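Local atomic coordinates of type IV pilus biogenesis protein PilB (Streptococcus sanguinis, PDB entry 7B7P), a protein that serves as a bimodular minor pilin of type IV pili with a direct role in adhesion, carrying a metal-binding von Willebrand factor A-like domain. Residues N215-G218 / K224-Q227; S220-Y225 / P258-R263; I267-Q272 / K277-L282; V164-D169 / V200-D205. All blocks are in the same frame, centred on the assembly; numbering follows the deposited sequence.

How the contacts relate
All four contacts lie in the von Willebrand factor A-like domain and reach one central sheet. Contact 1 is the hairpin of strands 212-219 and 223-228, held mainly by backbone hydrogen bonds and partly buried. Contact 2 begins on that second strand and meets helix 258-270 in a buried place, where a carboxylate and an alanine do the work. The same helix ends in contact 3, also partly buried, where a lysine ammonium group takes up backbone carbonyls beside strand 276-283. Contact 4 is purely apolar and buried: helix 191-209 meets strand 162-169, which runs between strands 212-219 and 276-283. Polar chemistry thus gathers at turns and helix ends, hydrocarbon between helix and sheet.

Contact 1: N215-G218 / K224-Q227; sequences NLVG and KYIQ
Leu216 and Gly218 carry the tight part of this contact, facing residues 224-227 across an antiparallel pair of strands. Gly218 and Lys224 form a hydrogen-bonded pair: Gly218 N gives to Lys224 O at 2.8 Å, nearly along the C=O axis, and Lys224 N returns a bond to Gly218 O. One step on, Val217 and Tyr225 make a non-hydrogen-bonded pair. There Val217 CG2 meets the ring obliquely, 3.7 Å from Tyr225 CD1; the two side chains lie side by side.

The register then slips by one residue. Ile226 and Gln227 both face Leu216, which defines a classic beta bulge in this hairpin of the central sheet of the von Willebrand factor A-like domain. Leu216 O takes a good bond from Gln227 N, 3.1 Å, and a weak, bent one from Ile226 N, with an N-H...O angle of only 132°. Leu216 N closes the pair on Gln227 O with an almost straight bond of 172°. The extra residue turns the Ile226 side chain toward the partner strand, where its CG1 comes within 3.6 Å of Gly218 N; with no side chain on Gly218, the Ile226 methyl CD1 can lie close, 4.1 Å from Gly218 CA. Leu216 CD2 rests 3.9 Å from Ile226 CB, and helix 238-245 covers the same side. Buried Asn215 bonds Ser165 OG through OD1, and Ser268 OG and Gln228 O through ND2.

The loose side is that of the Lys224 side chain, which leads away from strand 212-219, suiting a long charged residue to an exposed position. Tyr225 is partly exposed too, though its hydroxyl is hydrogen-bonded to Tyr264 O.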
loop_
_atom_site.group_PDB
_atom_site.type_symbol
_atom_site.label_atom_id
_atom_site.label_comp_id
_atom_site.label_asym_id
_atom_site.label_seq_id
_atom_site.Cartn_x
_atom_site.Cartn_y
_atom_site.Cartn_z
ATOM N N ASN A 215 -14.836 -1.837 4.884
ATOM C CA ASN A 215 -16.201 -1.333 4.788
ATOM C C ASN A 215 -16.385 -0.785 3.382
ATOM O O ASN A 215 -15.442 -0.741 2.586
ATOM C CB ASN A 215 -16.522 -0.284 5.868
ATOM C CG ASN A 215 -15.869 1.070 5.602
ATOM O OD1 ASN A 215 -14.880 1.157 4.864
ATOM N ND2 ASN A 215 -16.434 2.142 6.194
ATOM N N LEU A 216 -17.596 -0.346 3.074
ATOM C CA LEU A 216 -17.946 0.041 1.719
ATOM C C LEU A 216 -18.658 1.386 1.746
ATOM O O LEU A 216 -19.685 1.529 2.417
ATOM C CB LEU A 216 -18.828 -1.031 1.066
ATOM C CG LEU A 216 -19.079 -0.798 -0.427
ATOM C CD1 LEU A 216 -17.749 -0.681 -1.191
ATOM C CD2 LEU A 216 -19.977 -1.892 -1.029
ATOM N N VAL A 217 -18.117 2.360 1.013
ATOM C CA VAL A 217 -18.724 3.673 0.835
ATOM C C VAL A 217 -19.067 3.836 -0.639
ATOM O O VAL A 217 -18.232 3.572 -1.514
ATOM C CB VAL A 217 -17.790 4.813 1.298
ATOM C CG1 VAL A 217 -18.356 6.204 0.901
ATOM C CG2 VAL A 217 -17.522 4.740 2.793
ATOM N N GLY A 218 -20.285 4.272 -0.912
ATOM C CA GLY A 218 -20.675 4.680 -2.243
ATOM C C GLY A 218 -20.751 6.195 -2.298
ATOM O O GLY A 218 -20.976 6.856 -1.293
ATOM N N LYS A 224 -22.746 7.810 0.664
ATOM C CA LYS A 224 -23.587 6.946 1.480
ATOM C C LYS A 224 -22.756 5.753 1.944
ATOM O O LYS A 224 -21.905 5.249 1.201
ATOM C CB LYS A 224 -24.826 6.478 0.698
ATOM C CG LYS A 224 -25.624 5.379 1.394
ATOM C CD LYS A 224 -26.307 4.394 0.418
ATOM C CE LYS A 224 -27.491 3.685 1.119
ATOM N NZ LYS A 224 -28.204 2.712 0.248
ATOM N N TYR A 225 -22.993 5.312 3.176
ATOM C CA TYR A 225 -22.411 4.067 3.644
ATOM C C TYR A 225 -23.239 2.904 3.100
ATOM O O TYR A 225 -24.424 2.787 3.409
ATOM C CB TYR A 225 -22.368 4.045 5.172
ATOM C CG TYR A 225 -21.292 4.910 5.784
ATOM C CD1 TYR A 225 -19.948 4.599 5.625
ATOM C CD2 TYR A 225 -21.622 6.035 6.535
ATOM C CE1 TYR A 225 -18.959 5.395 6.187
ATOM C CE2 TYR A 225 -20.647 6.827 7.105
ATOM C CZ TYR A 225 -19.321 6.511 6.926
ATOM O OH TYR A 225 -18.359 7.320 7.480
ATOM N N ILE A 226 -22.639 2.073 2.253
ATOM C CA ILE A 226 -23.308 0.839 1.854
ATOM C C ILE A 226 -23.176 -0.183 2.964
ATOM O O ILE A 226 -24.133 -0.873 3.311
ATOM C CB ILE A 226 -22.746 0.300 0.527
ATOM C CG1 ILE A 226 -22.428 1.440 -0.448
ATOM C CG2 ILE A 226 -23.732 -0.670 -0.121
ATOM C CD1 ILE A 226 -23.651 2.167 -0.957
ATOM N N GLN A 227 -21.992 -0.285 3.541
ATOM C CA GLN A 227 -21.772 -0.977 4.800
ATOM C C GLN A 227 -20.884 -0.053 5.614
ATOM O O GLN A 227 -19.713 0.140 5.271
ATOM C CB GLN A 227 -21.117 -2.345 4.605
ATOM C CG GLN A 227 -20.740 -3.021 5.919
ATOM C CD GLN A 227 -20.112 -4.384 5.719
ATOM O OE1 GLN A 227 -18.965 -4.610 6.094
ATOM N NE2 GLN A 227 -20.864 -5.304 5.121
#

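Contact 2: S220-Y225 / P258-R263; sequences STSAKY and PGDGLR
The Asp260 carboxylate meets Ala223 N above its plane, the nitrogen standing 3.0 Å from Asp260 OD2. The approach is tilted 43° out of that plane. The other oxygen, OD1, lies at the edge of the Arg263 guanidinium, within its plane. Arg263 grips it side-on, NE at 3.0 Å and NH2 at 2.9 Å from Asp260 OD1, so two nitrogens share a single oxygen in a salt bridge within the helix, between residues three apart. This grip should help fix the rotation of the carboxylate and probably favours its ionised form.

With chi1 at -158° the carboxylate of Asp260 is carried off the first turn of helix 258-270 toward the start of strand 223-228. The contact therefore joins a helix to the outer hairpin of the sheet in the von Willebrand factor A-like fold, and an aspartate suits it by offering one oxygen to the strand's N-H and the other to the arginine.

Small residues permit the close approach. Ala223 CB points at the helix and sits 3.5 Å from Asp260 O, while Gly261 CA lies 3.7 Å from that same methyl, with no side chain to hold the backbones apart. Ser222 adds its CB, 3.5 Å from Asp260 OD2. Beyond the pair, Arg263 NH1 bonds to Ser322 O, and Tyr350 of helix 341-358 touches both Asp260 and Arg263.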
loop_
_atom_site.group_PDB
_atom_site.type_symbol
_atom_site.label_atom_id
_atom_site.label_comp_id
_atom_site.label_asym_id
_atom_site.label_seq_id
_atom_site.Cartn_x
_atom_site.Cartn_y
_atom_site.Cartn_z
ATOM N N SER A 220 -22.056 9.453 -5.156
ATOM C CA SER A 220 -22.377 10.020 -6.444
ATOM C C SER A 220 -22.609 11.501 -6.224
ATOM O O SER A 220 -21.654 12.247 -5.983
ATOM C CB SER A 220 -23.593 9.331 -7.070
ATOM O OG SER A 220 -24.717 9.415 -6.212
ATOM N N THR A 221 -23.861 11.945 -6.341
ATOM C CA THR A 221 -24.189 13.315 -5.973
ATOM C C THR A 221 -23.728 13.610 -4.548
ATOM O O THR A 221 -23.235 14.704 -4.249
ATOM C CB THR A 221 -25.689 13.536 -6.140
ATOM O OG1 THR A 221 -26.023 13.413 -7.532
ATOM C CG2 THR A 221 -26.103 14.935 -5.651
ATOM N N SER A 222 -23.831 12.622 -3.676
ATOM C CA SER A 222 -23.284 12.710 -2.340
ATOM C C SER A 222 -23.027 11.279 -1.883
ATOM O O SER A 222 -23.360 10.319 -2.577
ATOM C CB SER A 222 -24.225 13.500 -1.420
ATOM O OG SER A 222 -25.259 12.674 -0.944
ATOM N N ALA A 223 -22.407 11.141 -0.723
ATOM C CA ALA A 223 -21.887 9.850 -0.300
ATOM C C ALA A 223 -22.891 9.133 0.601
ATOM O O ALA A 223 -23.755 9.750 1.225
ATOM C CB ALA A 223 -20.534 10.016 0.423
ATOM N N LYS A 224 -22.746 7.810 0.664
ATOM C CA LYS A 224 -23.587 6.946 1.480
ATOM C C LYS A 224 -22.756 5.753 1.944
ATOM O O LYS A 224 -21.905 5.249 1.201
ATOM C CB LYS A 224 -24.826 6.478 0.698
ATOM C CG LYS A 224 -25.624 5.379 1.394
ATOM C CD LYS A 224 -26.307 4.394 0.418
ATOM C CE LYS A 224 -27.491 3.685 1.119
ATOM N NZ LYS A 224 -28.204 2.712 0.248
ATOM N N TYR A 225 -22.993 5.312 3.176
ATOM C CA TYR A 225 -22.411 4.067 3.644
ATOM C C TYR A 225 -23.239 2.904 3.100
ATOM O O TYR A 225 -24.424 2.787 3.409
ATOM C CB TYR A 225 -22.368 4.045 5.172
ATOM C CG TYR A 225 -21.292 4.910 5.784
ATOM C CD1 TYR A 225 -19.948 4.599 5.625
ATOM C CD2 TYR A 225 -21.622 6.035 6.535
ATOM C CE1 TYR A 225 -18.959 5.395 6.187
ATOM C CE2 TYR A 225 -20.647 6.827 7.105
ATOM C CZ TYR A 225 -19.321 6.511 6.926
ATOM O OH TYR A 225 -18.359 7.320 7.480
ATOM N N PRO A 258 -16.435 13.123 -5.462
ATOM C CA PRO A 258 -15.436 12.285 -4.782
ATOM C C PRO A 258 -15.025 12.815 -3.413
ATOM O O PRO A 258 -14.738 12.020 -2.503
ATOM C CB PRO A 258 -14.259 12.269 -5.776
ATOM C CG PRO A 258 -14.391 13.547 -6.540
ATOM C CD PRO A 258 -15.873 13.823 -6.641
ATOM N N GLY A 259 -14.992 14.133 -3.230
ATOM C CA GLY A 259 -14.706 14.667 -1.906
ATOM C C GLY A 259 -15.619 14.105 -0.829
ATOM O O GLY A 259 -15.157 13.701 0.247
ATOM N N ASP A 260 -16.936 14.053 -1.098
ATOM C CA ASP A 260 -17.831 13.545 -0.058
ATOM C C ASP A 260 -17.597 12.055 0.172
ATOM O O ASP A 260 -17.594 11.591 1.320
ATOM C CB ASP A 260 -19.303 13.840 -0.387
ATOM C CG ASP A 260 -20.210 13.835 0.873
ATOM O OD1 ASP A 260 -19.716 14.039 1.998
ATOM O OD2 ASP A 260 -21.427 13.583 0.750
ATOM N N GLY A 261 -17.372 11.290 -0.902
ATOM C CA GLY A 261 -17.064 9.887 -0.719
ATOM C C GLY A 261 -15.827 9.696 0.132
ATOM O O GLY A 261 -15.797 8.842 1.030
ATOM N N LEU A 262 -14.793 10.508 -0.133
ATOM C CA LEU A 262 -13.540 10.414 0.601
ATOM C C LEU A 262 -13.735 10.802 2.058
ATOM O O LEU A 262 -13.083 10.240 2.952
ATOM C CB LEU A 262 -12.481 11.305 -0.063
ATOM C CG LEU A 262 -11.076 11.193 0.554
ATOM C CD1 LEU A 262 -10.449 9.810 0.279
ATOM C CD2 LEU A 262 -10.167 12.299 0.058
ATOM N N ARG A 263 -14.623 11.767 2.312
ATOM C CA ARG A 263 -14.918 12.160 3.684
ATOM C C ARG A 263 -15.496 10.990 4.463
ATOM O O ARG A 263 -15.037 10.678 5.569
ATOM C CB ARG A 263 -15.876 13.360 3.703
ATOM C CG ARG A 263 -16.293 13.790 5.117
ATOM C CD ARG A 263 -16.989 15.153 5.094
ATOM N NE ARG A 263 -18.284 15.141 4.395
ATOM C CZ ARG A 263 -19.366 15.774 4.858
ATOM N NH1 ARG A 263 -19.292 16.443 6.008
ATOM N NH2 ARG A 263 -20.509 15.743 4.187
#

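Contact 3: I267-Q272 / K277-L282; sequences ISLQSQ and KYIVLL
Lys277, near the start of strand 276-283, reaches back to Leu269 and Gln272 at the end of helix 258-270. This is the alpha-to-beta connection of an alpha/beta (Rossmann-like) fold, in which the helix leads into a strand of the central sheet. The ammonium group gives two hydrogen bonds to backbone carbonyls: NZ to Leu269 O at 2.8 Å and NZ to Gln272 O at 2.9 Å. Carbonyls at a helix C-terminus tend to lack the next turn's N-H groups, and a lysine supplies donors with a positive charge that probably suits the negative end of the helix dipole. The chain runs nearly extended as far as CE, then bends at its last torsion (chi4 -140°), which sets NZ between the two oxygens.

Leu269 O has two donors. Gln272 N, 3.1 Å away, and Lys277 NZ approach it from opposite faces of its carbonyl plane, so both can be accommodated by the one oxygen. Nearby, Ser271 OG gives a bond to Ser268 O, and Gln270 OE1 is hydrogen-bonded to Gly361 N. Tyr278 points away from the helix, and its hydroxyl is satisfied by Asp419.

Toward the sheet the contact turns apolar. Leucine and isoleucine suit the buried space there, where Phe230 and Ala163 also touch Leu269. Leu269 CD1 lies 3.5 Å from Ile279 CD1, the two side chains meeting at an angle, and Leu269 CD1 is also 3.3 Å from Tyr278 O.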
loop_
_atom_site.group_PDB
_atom_site.type_symbol
_atom_site.label_atom_id
_atom_site.label_comp_id
_atom_site.label_asym_id
_atom_site.label_seq_id
_atom_site.Cartn_x
_atom_site.Cartn_y
_atom_site.Cartn_z
ATOM N N ILE A 267 -13.310 9.302 7.629
ATOM C CA ILE A 267 -13.742 9.392 9.023
ATOM C C ILE A 267 -14.061 8.008 9.570
ATOM O O ILE A 267 -13.732 7.701 10.720
ATOM C CB ILE A 267 -14.917 10.372 9.227
ATOM C CG1 ILE A 267 -15.136 10.583 10.731
ATOM C CG2 ILE A 267 -16.194 9.876 8.631
ATOM C CD1 ILE A 267 -15.907 11.856 11.077
ATOM N N SER A 268 -14.656 7.130 8.753
ATOM C CA SER A 268 -14.869 5.759 9.227
ATOM C C SER A 268 -13.542 5.049 9.504
ATOM O O SER A 268 -13.455 4.239 10.426
ATOM C CB SER A 268 -15.715 4.967 8.231
ATOM O OG SER A 268 -14.993 4.640 7.058
ATOM N N LEU A 269 -12.486 5.381 8.761
ATOM C CA LEU A 269 -11.177 4.800 9.043
ATOM C C LEU A 269 -10.586 5.354 10.340
ATOM O O LEU A 269 -9.878 4.640 11.071
ATOM C CB LEU A 269 -10.225 5.061 7.873
ATOM C CG LEU A 269 -10.321 4.179 6.629
ATOM C CD1 LEU A 269 -9.326 4.712 5.603
ATOM C CD2 LEU A 269 -10.033 2.693 6.954
ATOM N N GLN A 270 -10.852 6.628 10.641
ATOM C CA GLN A 270 -10.339 7.196 11.880
ATOM C C GLN A 270 -10.851 6.442 13.103
ATOM O O GLN A 270 -10.148 6.352 14.116
ATOM C CB GLN A 270 -10.704 8.678 11.982
ATOM C CG GLN A 270 -9.948 9.604 11.041
ATOM C CD GLN A 270 -8.432 9.514 11.168
ATOM O OE1 GLN A 270 -7.708 9.798 10.208
ATOM N NE2 GLN A 270 -7.943 9.164 12.353
ATOM N N SER A 271 -12.040 5.866 13.019
ATOM C CA SER A 271 -12.648 5.189 14.147
ATOM C C SER A 271 -12.294 3.713 14.213
ATOM O O SER A 271 -12.830 3.008 15.064
ATOM C CB SER A 271 -14.163 5.353 14.092
ATOM O OG SER A 271 -14.729 4.329 13.296
ATOM N N GLN A 272 -11.427 3.227 13.334
ATOM C CA GLN A 272 -10.983 1.842 13.388
ATOM C C GLN A 272 -9.627 1.755 14.061
ATOM O O GLN A 272 -8.798 2.662 13.905
ATOM C CB GLN A 272 -10.892 1.239 11.988
ATOM C CG GLN A 272 -12.248 0.977 11.380
ATOM C CD GLN A 272 -13.037 -0.050 12.173
ATOM O OE1 GLN A 272 -12.548 -1.139 12.436
ATOM N NE2 GLN A 272 -14.259 0.297 12.559
ATOM N N LYS A 277 -4.004 1.683 7.493
ATOM C CA LYS A 277 -5.306 2.150 7.026
ATOM C C LYS A 277 -5.234 2.581 5.568
ATOM O O LYS A 277 -4.294 3.268 5.158
ATOM C CB LYS A 277 -5.822 3.319 7.886
ATOM C CG LYS A 277 -5.975 2.991 9.364
ATOM C CD LYS A 277 -6.397 4.241 10.144
ATOM C CE LYS A 277 -6.274 4.024 11.645
ATOM N NZ LYS A 277 -7.392 4.628 12.368
ATOM N N TYR A 278 -6.266 2.231 4.811
ATOM C CA TYR A 278 -6.238 2.378 3.364
ATOM C C TYR A 278 -7.570 2.882 2.836
ATOM O O TYR A 278 -8.630 2.425 3.269
ATOM C CB TYR A 278 -5.913 1.035 2.688
ATOM C CG TYR A 278 -4.523 0.531 2.998
ATOM C CD1 TYR A 278 -3.412 1.049 2.339
ATOM C CD2 TYR A 278 -4.320 -0.456 3.953
ATOM C CE1 TYR A 278 -2.156 0.592 2.607
ATOM C CE2 TYR A 278 -3.060 -0.915 4.234
ATOM C CZ TYR A 278 -1.981 -0.389 3.563
ATOM O OH TYR A 278 -0.722 -0.849 3.856
ATOM N N ILE A 279 -7.505 3.791 1.864
ATOM C CA ILE A 279 -8.641 4.129 1.012
ATOM C C ILE A 279 -8.395 3.572 -0.389
ATOM O O ILE A 279 -7.317 3.759 -0.963
ATOM C CB ILE A 279 -8.868 5.648 0.955
ATOM C CG1 ILE A 279 -9.211 6.186 2.345
ATOM C CG2 ILE A 279 -9.941 5.993 -0.090
ATOM C CD1 ILE A 279 -10.692 6.136 2.677
ATOM N N VAL A 280 -9.394 2.913 -0.948
ATOM C CA VAL A 280 -9.384 2.524 -2.352
ATOM C C VAL A 280 -10.554 3.232 -2.984
ATOM O O VAL A 280 -11.712 2.889 -2.727
ATOM C CB VAL A 280 -9.478 1.003 -2.555
ATOM C CG1 VAL A 280 -9.651 0.674 -4.033
ATOM C CG2 VAL A 280 -8.241 0.354 -1.994
ATOM N N LEU A 281 -10.260 4.237 -3.784
ATOM C CA LEU A 281 -11.280 5.094 -4.352
ATOM C C LEU A 281 -11.370 4.799 -5.837
ATOM O O LEU A 281 -10.364 4.863 -6.538
ATOM C CB LEU A 281 -10.937 6.564 -4.111
ATOM C CG LEU A 281 -12.086 7.515 -4.430
ATOM C CD1 LEU A 281 -12.006 8.725 -3.524
ATOM C CD2 LEU A 281 -12.010 7.937 -5.869
ATOM N N LEU A 282 -12.572 4.503 -6.313
ATOM C CA LEU A 282 -12.809 4.190 -7.712
ATOM C C LEU A 282 -13.746 5.234 -8.294
ATOM O O LEU A 282 -14.814 5.471 -7.738
ATOM C CB LEU A 282 -13.412 2.787 -7.871
ATOM C CG LEU A 282 -13.503 2.392 -9.341
ATOM C CD1 LEU A 282 -13.108 0.912 -9.553
ATOM C CD2 LEU A 282 -14.890 2.673 -9.882
#

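Contact 4: V164-D169 / V200-D205; sequences VSFVFD and VIMIKD
Phe166 projects from its strand with the far end of its ring against helix 191-209, where Met202 and Ile203 receive it. The two approach neighbouring ring atoms: Met202 CG stands 3.8 Å from Phe166 CZ, and the Ile203 methyl CD1 is 3.7 Å from Phe166 CE2. Both come in obliquely, neither flat over the face nor squarely at the rim, and both side chains run at a slant to the phenylalanine.

Their torsions explain this. Met202 CG lies opposite the backbone N (chi1 162°), directing the first part of the chain at the strand, after which the bend at chi2 (61°) turns the sulfur off to the side, farther from the ring than CG. It is thus a methylene, not SD, that makes the nearest approach to Phe166. Ile203 has its CB turned along the helix flank, yet its longer branch, CG1 to CD1, curls back until the terminal methyl reaches CE2.

This is helix-on-sheet packing in the alpha/beta fold of the von Willebrand factor A-like domain: strand 162-169 lies within the central sheet, hydrogen-bonded on one edge to strand 212-219 and on the other to strand 276-283. Phenylalanine suits this place because its ring reaches from the strand to the helix layer, where unbranched methionine can bend to fit and isoleucine offers one long branch whose end methyl reaches the ring. On one face of the ring Val164 CG1 rests 3.9 Å above the plane, offset toward the rim. Leu216 and Val280, from the flanking strands, touch Phe166 as well, and Phe409 and Ile412 of helix 402-424 pack on Met202.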
loop_
_atom_site.group_PDB
_atom_site.type_symbol
_atom_site.label_atom_id
_atom_site.label_comp_id
_atom_site.label_asym_id
_atom_site.label_seq_id
_atom_site.Cartn_x
_atom_site.Cartn_y
_atom_site.Cartn_z
ATOM N N VAL A 164 -9.428 -1.246 5.475
ATOM C CA VAL A 164 -9.483 -0.804 4.094
ATOM C C VAL A 164 -10.873 -0.253 3.856
ATOM O O VAL A 164 -11.864 -0.965 4.030
ATOM C CB VAL A 164 -9.183 -1.939 3.099
ATOM C CG1 VAL A 164 -9.268 -1.411 1.674
ATOM C CG2 VAL A 164 -7.812 -2.559 3.372
ATOM N N SER A 165 -10.959 1.012 3.484
ATOM C CA SER A 165 -12.244 1.588 3.121
ATOM C C SER A 165 -12.327 1.664 1.607
ATOM O O SER A 165 -11.497 2.326 0.967
ATOM C CB SER A 165 -12.456 2.970 3.743
ATOM O OG SER A 165 -13.781 3.393 3.447
ATOM N N PHE A 166 -13.312 0.968 1.047
ATOM C CA PHE A 166 -13.625 1.036 -0.368
ATOM C C PHE A 166 -14.608 2.160 -0.607
ATOM O O PHE A 166 -15.653 2.216 0.048
ATOM C CB PHE A 166 -14.228 -0.281 -0.857
ATOM C CG PHE A 166 -13.216 -1.372 -1.005
ATOM C CD1 PHE A 166 -12.385 -1.419 -2.117
ATOM C CD2 PHE A 166 -13.077 -2.334 -0.022
ATOM C CE1 PHE A 166 -11.426 -2.425 -2.246
ATOM C CE2 PHE A 166 -12.137 -3.343 -0.148
ATOM C CZ PHE A 166 -11.306 -3.387 -1.254
ATOM N N VAL A 167 -14.302 3.015 -1.578
ATOM C CA VAL A 167 -15.072 4.223 -1.835
ATOM C C VAL A 167 -15.356 4.260 -3.327
ATOM O O VAL A 167 -14.479 4.611 -4.127
ATOM C CB VAL A 167 -14.346 5.486 -1.360
ATOM C CG1 VAL A 167 -15.111 6.741 -1.763
ATOM C CG2 VAL A 167 -14.173 5.421 0.136
ATOM N N PHE A 168 -16.588 3.911 -3.707
ATOM C CA PHE A 168 -16.917 3.579 -5.085
ATOM C C PHE A 168 -17.876 4.598 -5.682
ATOM O O PHE A 168 -18.943 4.856 -5.125
ATOM C CB PHE A 168 -17.525 2.175 -5.178
ATOM C CG PHE A 168 -16.539 1.044 -4.969
ATOM C CD1 PHE A 168 -15.177 1.269 -4.905
ATOM C CD2 PHE A 168 -16.999 -0.263 -4.863
ATOM C CE1 PHE A 168 -14.286 0.220 -4.720
ATOM C CE2 PHE A 168 -16.128 -1.307 -4.681
ATOM C CZ PHE A 168 -14.770 -1.076 -4.614
ATOM N N ASP A 169 -17.493 5.148 -6.831
ATOM C CA ASP A 169 -18.362 5.996 -7.625
ATOM C C ASP A 169 -19.612 5.209 -8.037
ATOM O O ASP A 169 -19.515 4.111 -8.595
ATOM C CB ASP A 169 -17.558 6.483 -8.841
ATOM C CG ASP A 169 -18.275 7.529 -9.694
ATOM O OD1 ASP A 169 -19.518 7.555 -9.795
ATOM O OD2 ASP A 169 -17.556 8.318 -10.345
ATOM N N VAL A 200 -15.632 -8.303 -5.536
ATOM C CA VAL A 200 -15.791 -9.591 -4.854
ATOM C C VAL A 200 -14.480 -10.376 -4.894
ATOM O O VAL A 200 -14.003 -10.876 -3.867
ATOM C CB VAL A 200 -16.951 -10.392 -5.475
ATOM C CG1 VAL A 200 -17.014 -11.804 -4.877
ATOM C CG2 VAL A 200 -18.272 -9.680 -5.249
ATOM N N ILE A 201 -13.860 -10.465 -6.079
ATOM C CA ILE A 201 -12.547 -11.105 -6.205
ATOM C C ILE A 201 -11.528 -10.432 -5.290
ATOM O O ILE A 201 -10.739 -11.101 -4.607
ATOM C CB ILE A 201 -12.084 -11.089 -7.674
ATOM C CG1 ILE A 201 -13.019 -11.937 -8.544
ATOM C CG2 ILE A 201 -10.640 -11.567 -7.808
ATOM C CD1 ILE A 201 -12.490 -12.179 -9.936
ATOM N N MET A 202 -11.529 -9.092 -5.259
ATOM C CA MET A 202 -10.532 -8.362 -4.475
ATOM C C MET A 202 -10.682 -8.649 -2.982
ATOM O O MET A 202 -9.684 -8.714 -2.252
ATOM C CB MET A 202 -10.647 -6.855 -4.769
ATOM C CG MET A 202 -10.013 -5.931 -3.758
ATOM S SD MET A 202 -8.232 -6.167 -3.591
ATOM C CE MET A 202 -7.654 -4.462 -3.549
ATOM N N ILE A 203 -11.921 -8.845 -2.519
ATOM C CA ILE A 203 -12.165 -9.164 -1.112
ATOM C C ILE A 203 -11.571 -10.530 -0.756
ATOM O O ILE A 203 -10.858 -10.678 0.245
ATOM C CB ILE A 203 -13.674 -9.116 -0.807
ATOM C CG1 ILE A 203 -14.181 -7.672 -0.752
ATOM C CG2 ILE A 203 -13.973 -9.857 0.502
ATOM C CD1 ILE A 203 -13.442 -6.783 0.217
ATOM N N LYS A 204 -11.872 -11.556 -1.562
ATOM C CA LYS A 204 -11.305 -12.875 -1.299
ATOM C C LYS A 204 -9.783 -12.831 -1.324
ATOM O O LYS A 204 -9.119 -13.504 -0.526
ATOM C CB LYS A 204 -11.834 -13.888 -2.308
ATOM C CG LYS A 204 -13.341 -14.110 -2.223
ATOM C CD LYS A 204 -13.908 -14.600 -3.560
ATOM C CE LYS A 204 -15.065 -15.570 -3.350
ATOM N NZ LYS A 204 -16.105 -15.429 -4.407
ATOM N N ASP A 205 -9.209 -12.008 -2.208
ATOM C CA ASP A 205 -7.759 -11.865 -2.232
ATOM C C ASP A 205 -7.240 -11.172 -0.971
ATOM O O ASP A 205 -6.209 -11.575 -0.421
ATOM C CB ASP A 205 -7.329 -11.114 -3.493
ATOM C CG ASP A 205 -5.896 -11.415 -3.886
ATOM O OD1 ASP A 205 -5.367 -12.453 -3.417
ATOM O OD2 ASP A 205 -5.298 -10.625 -4.659
#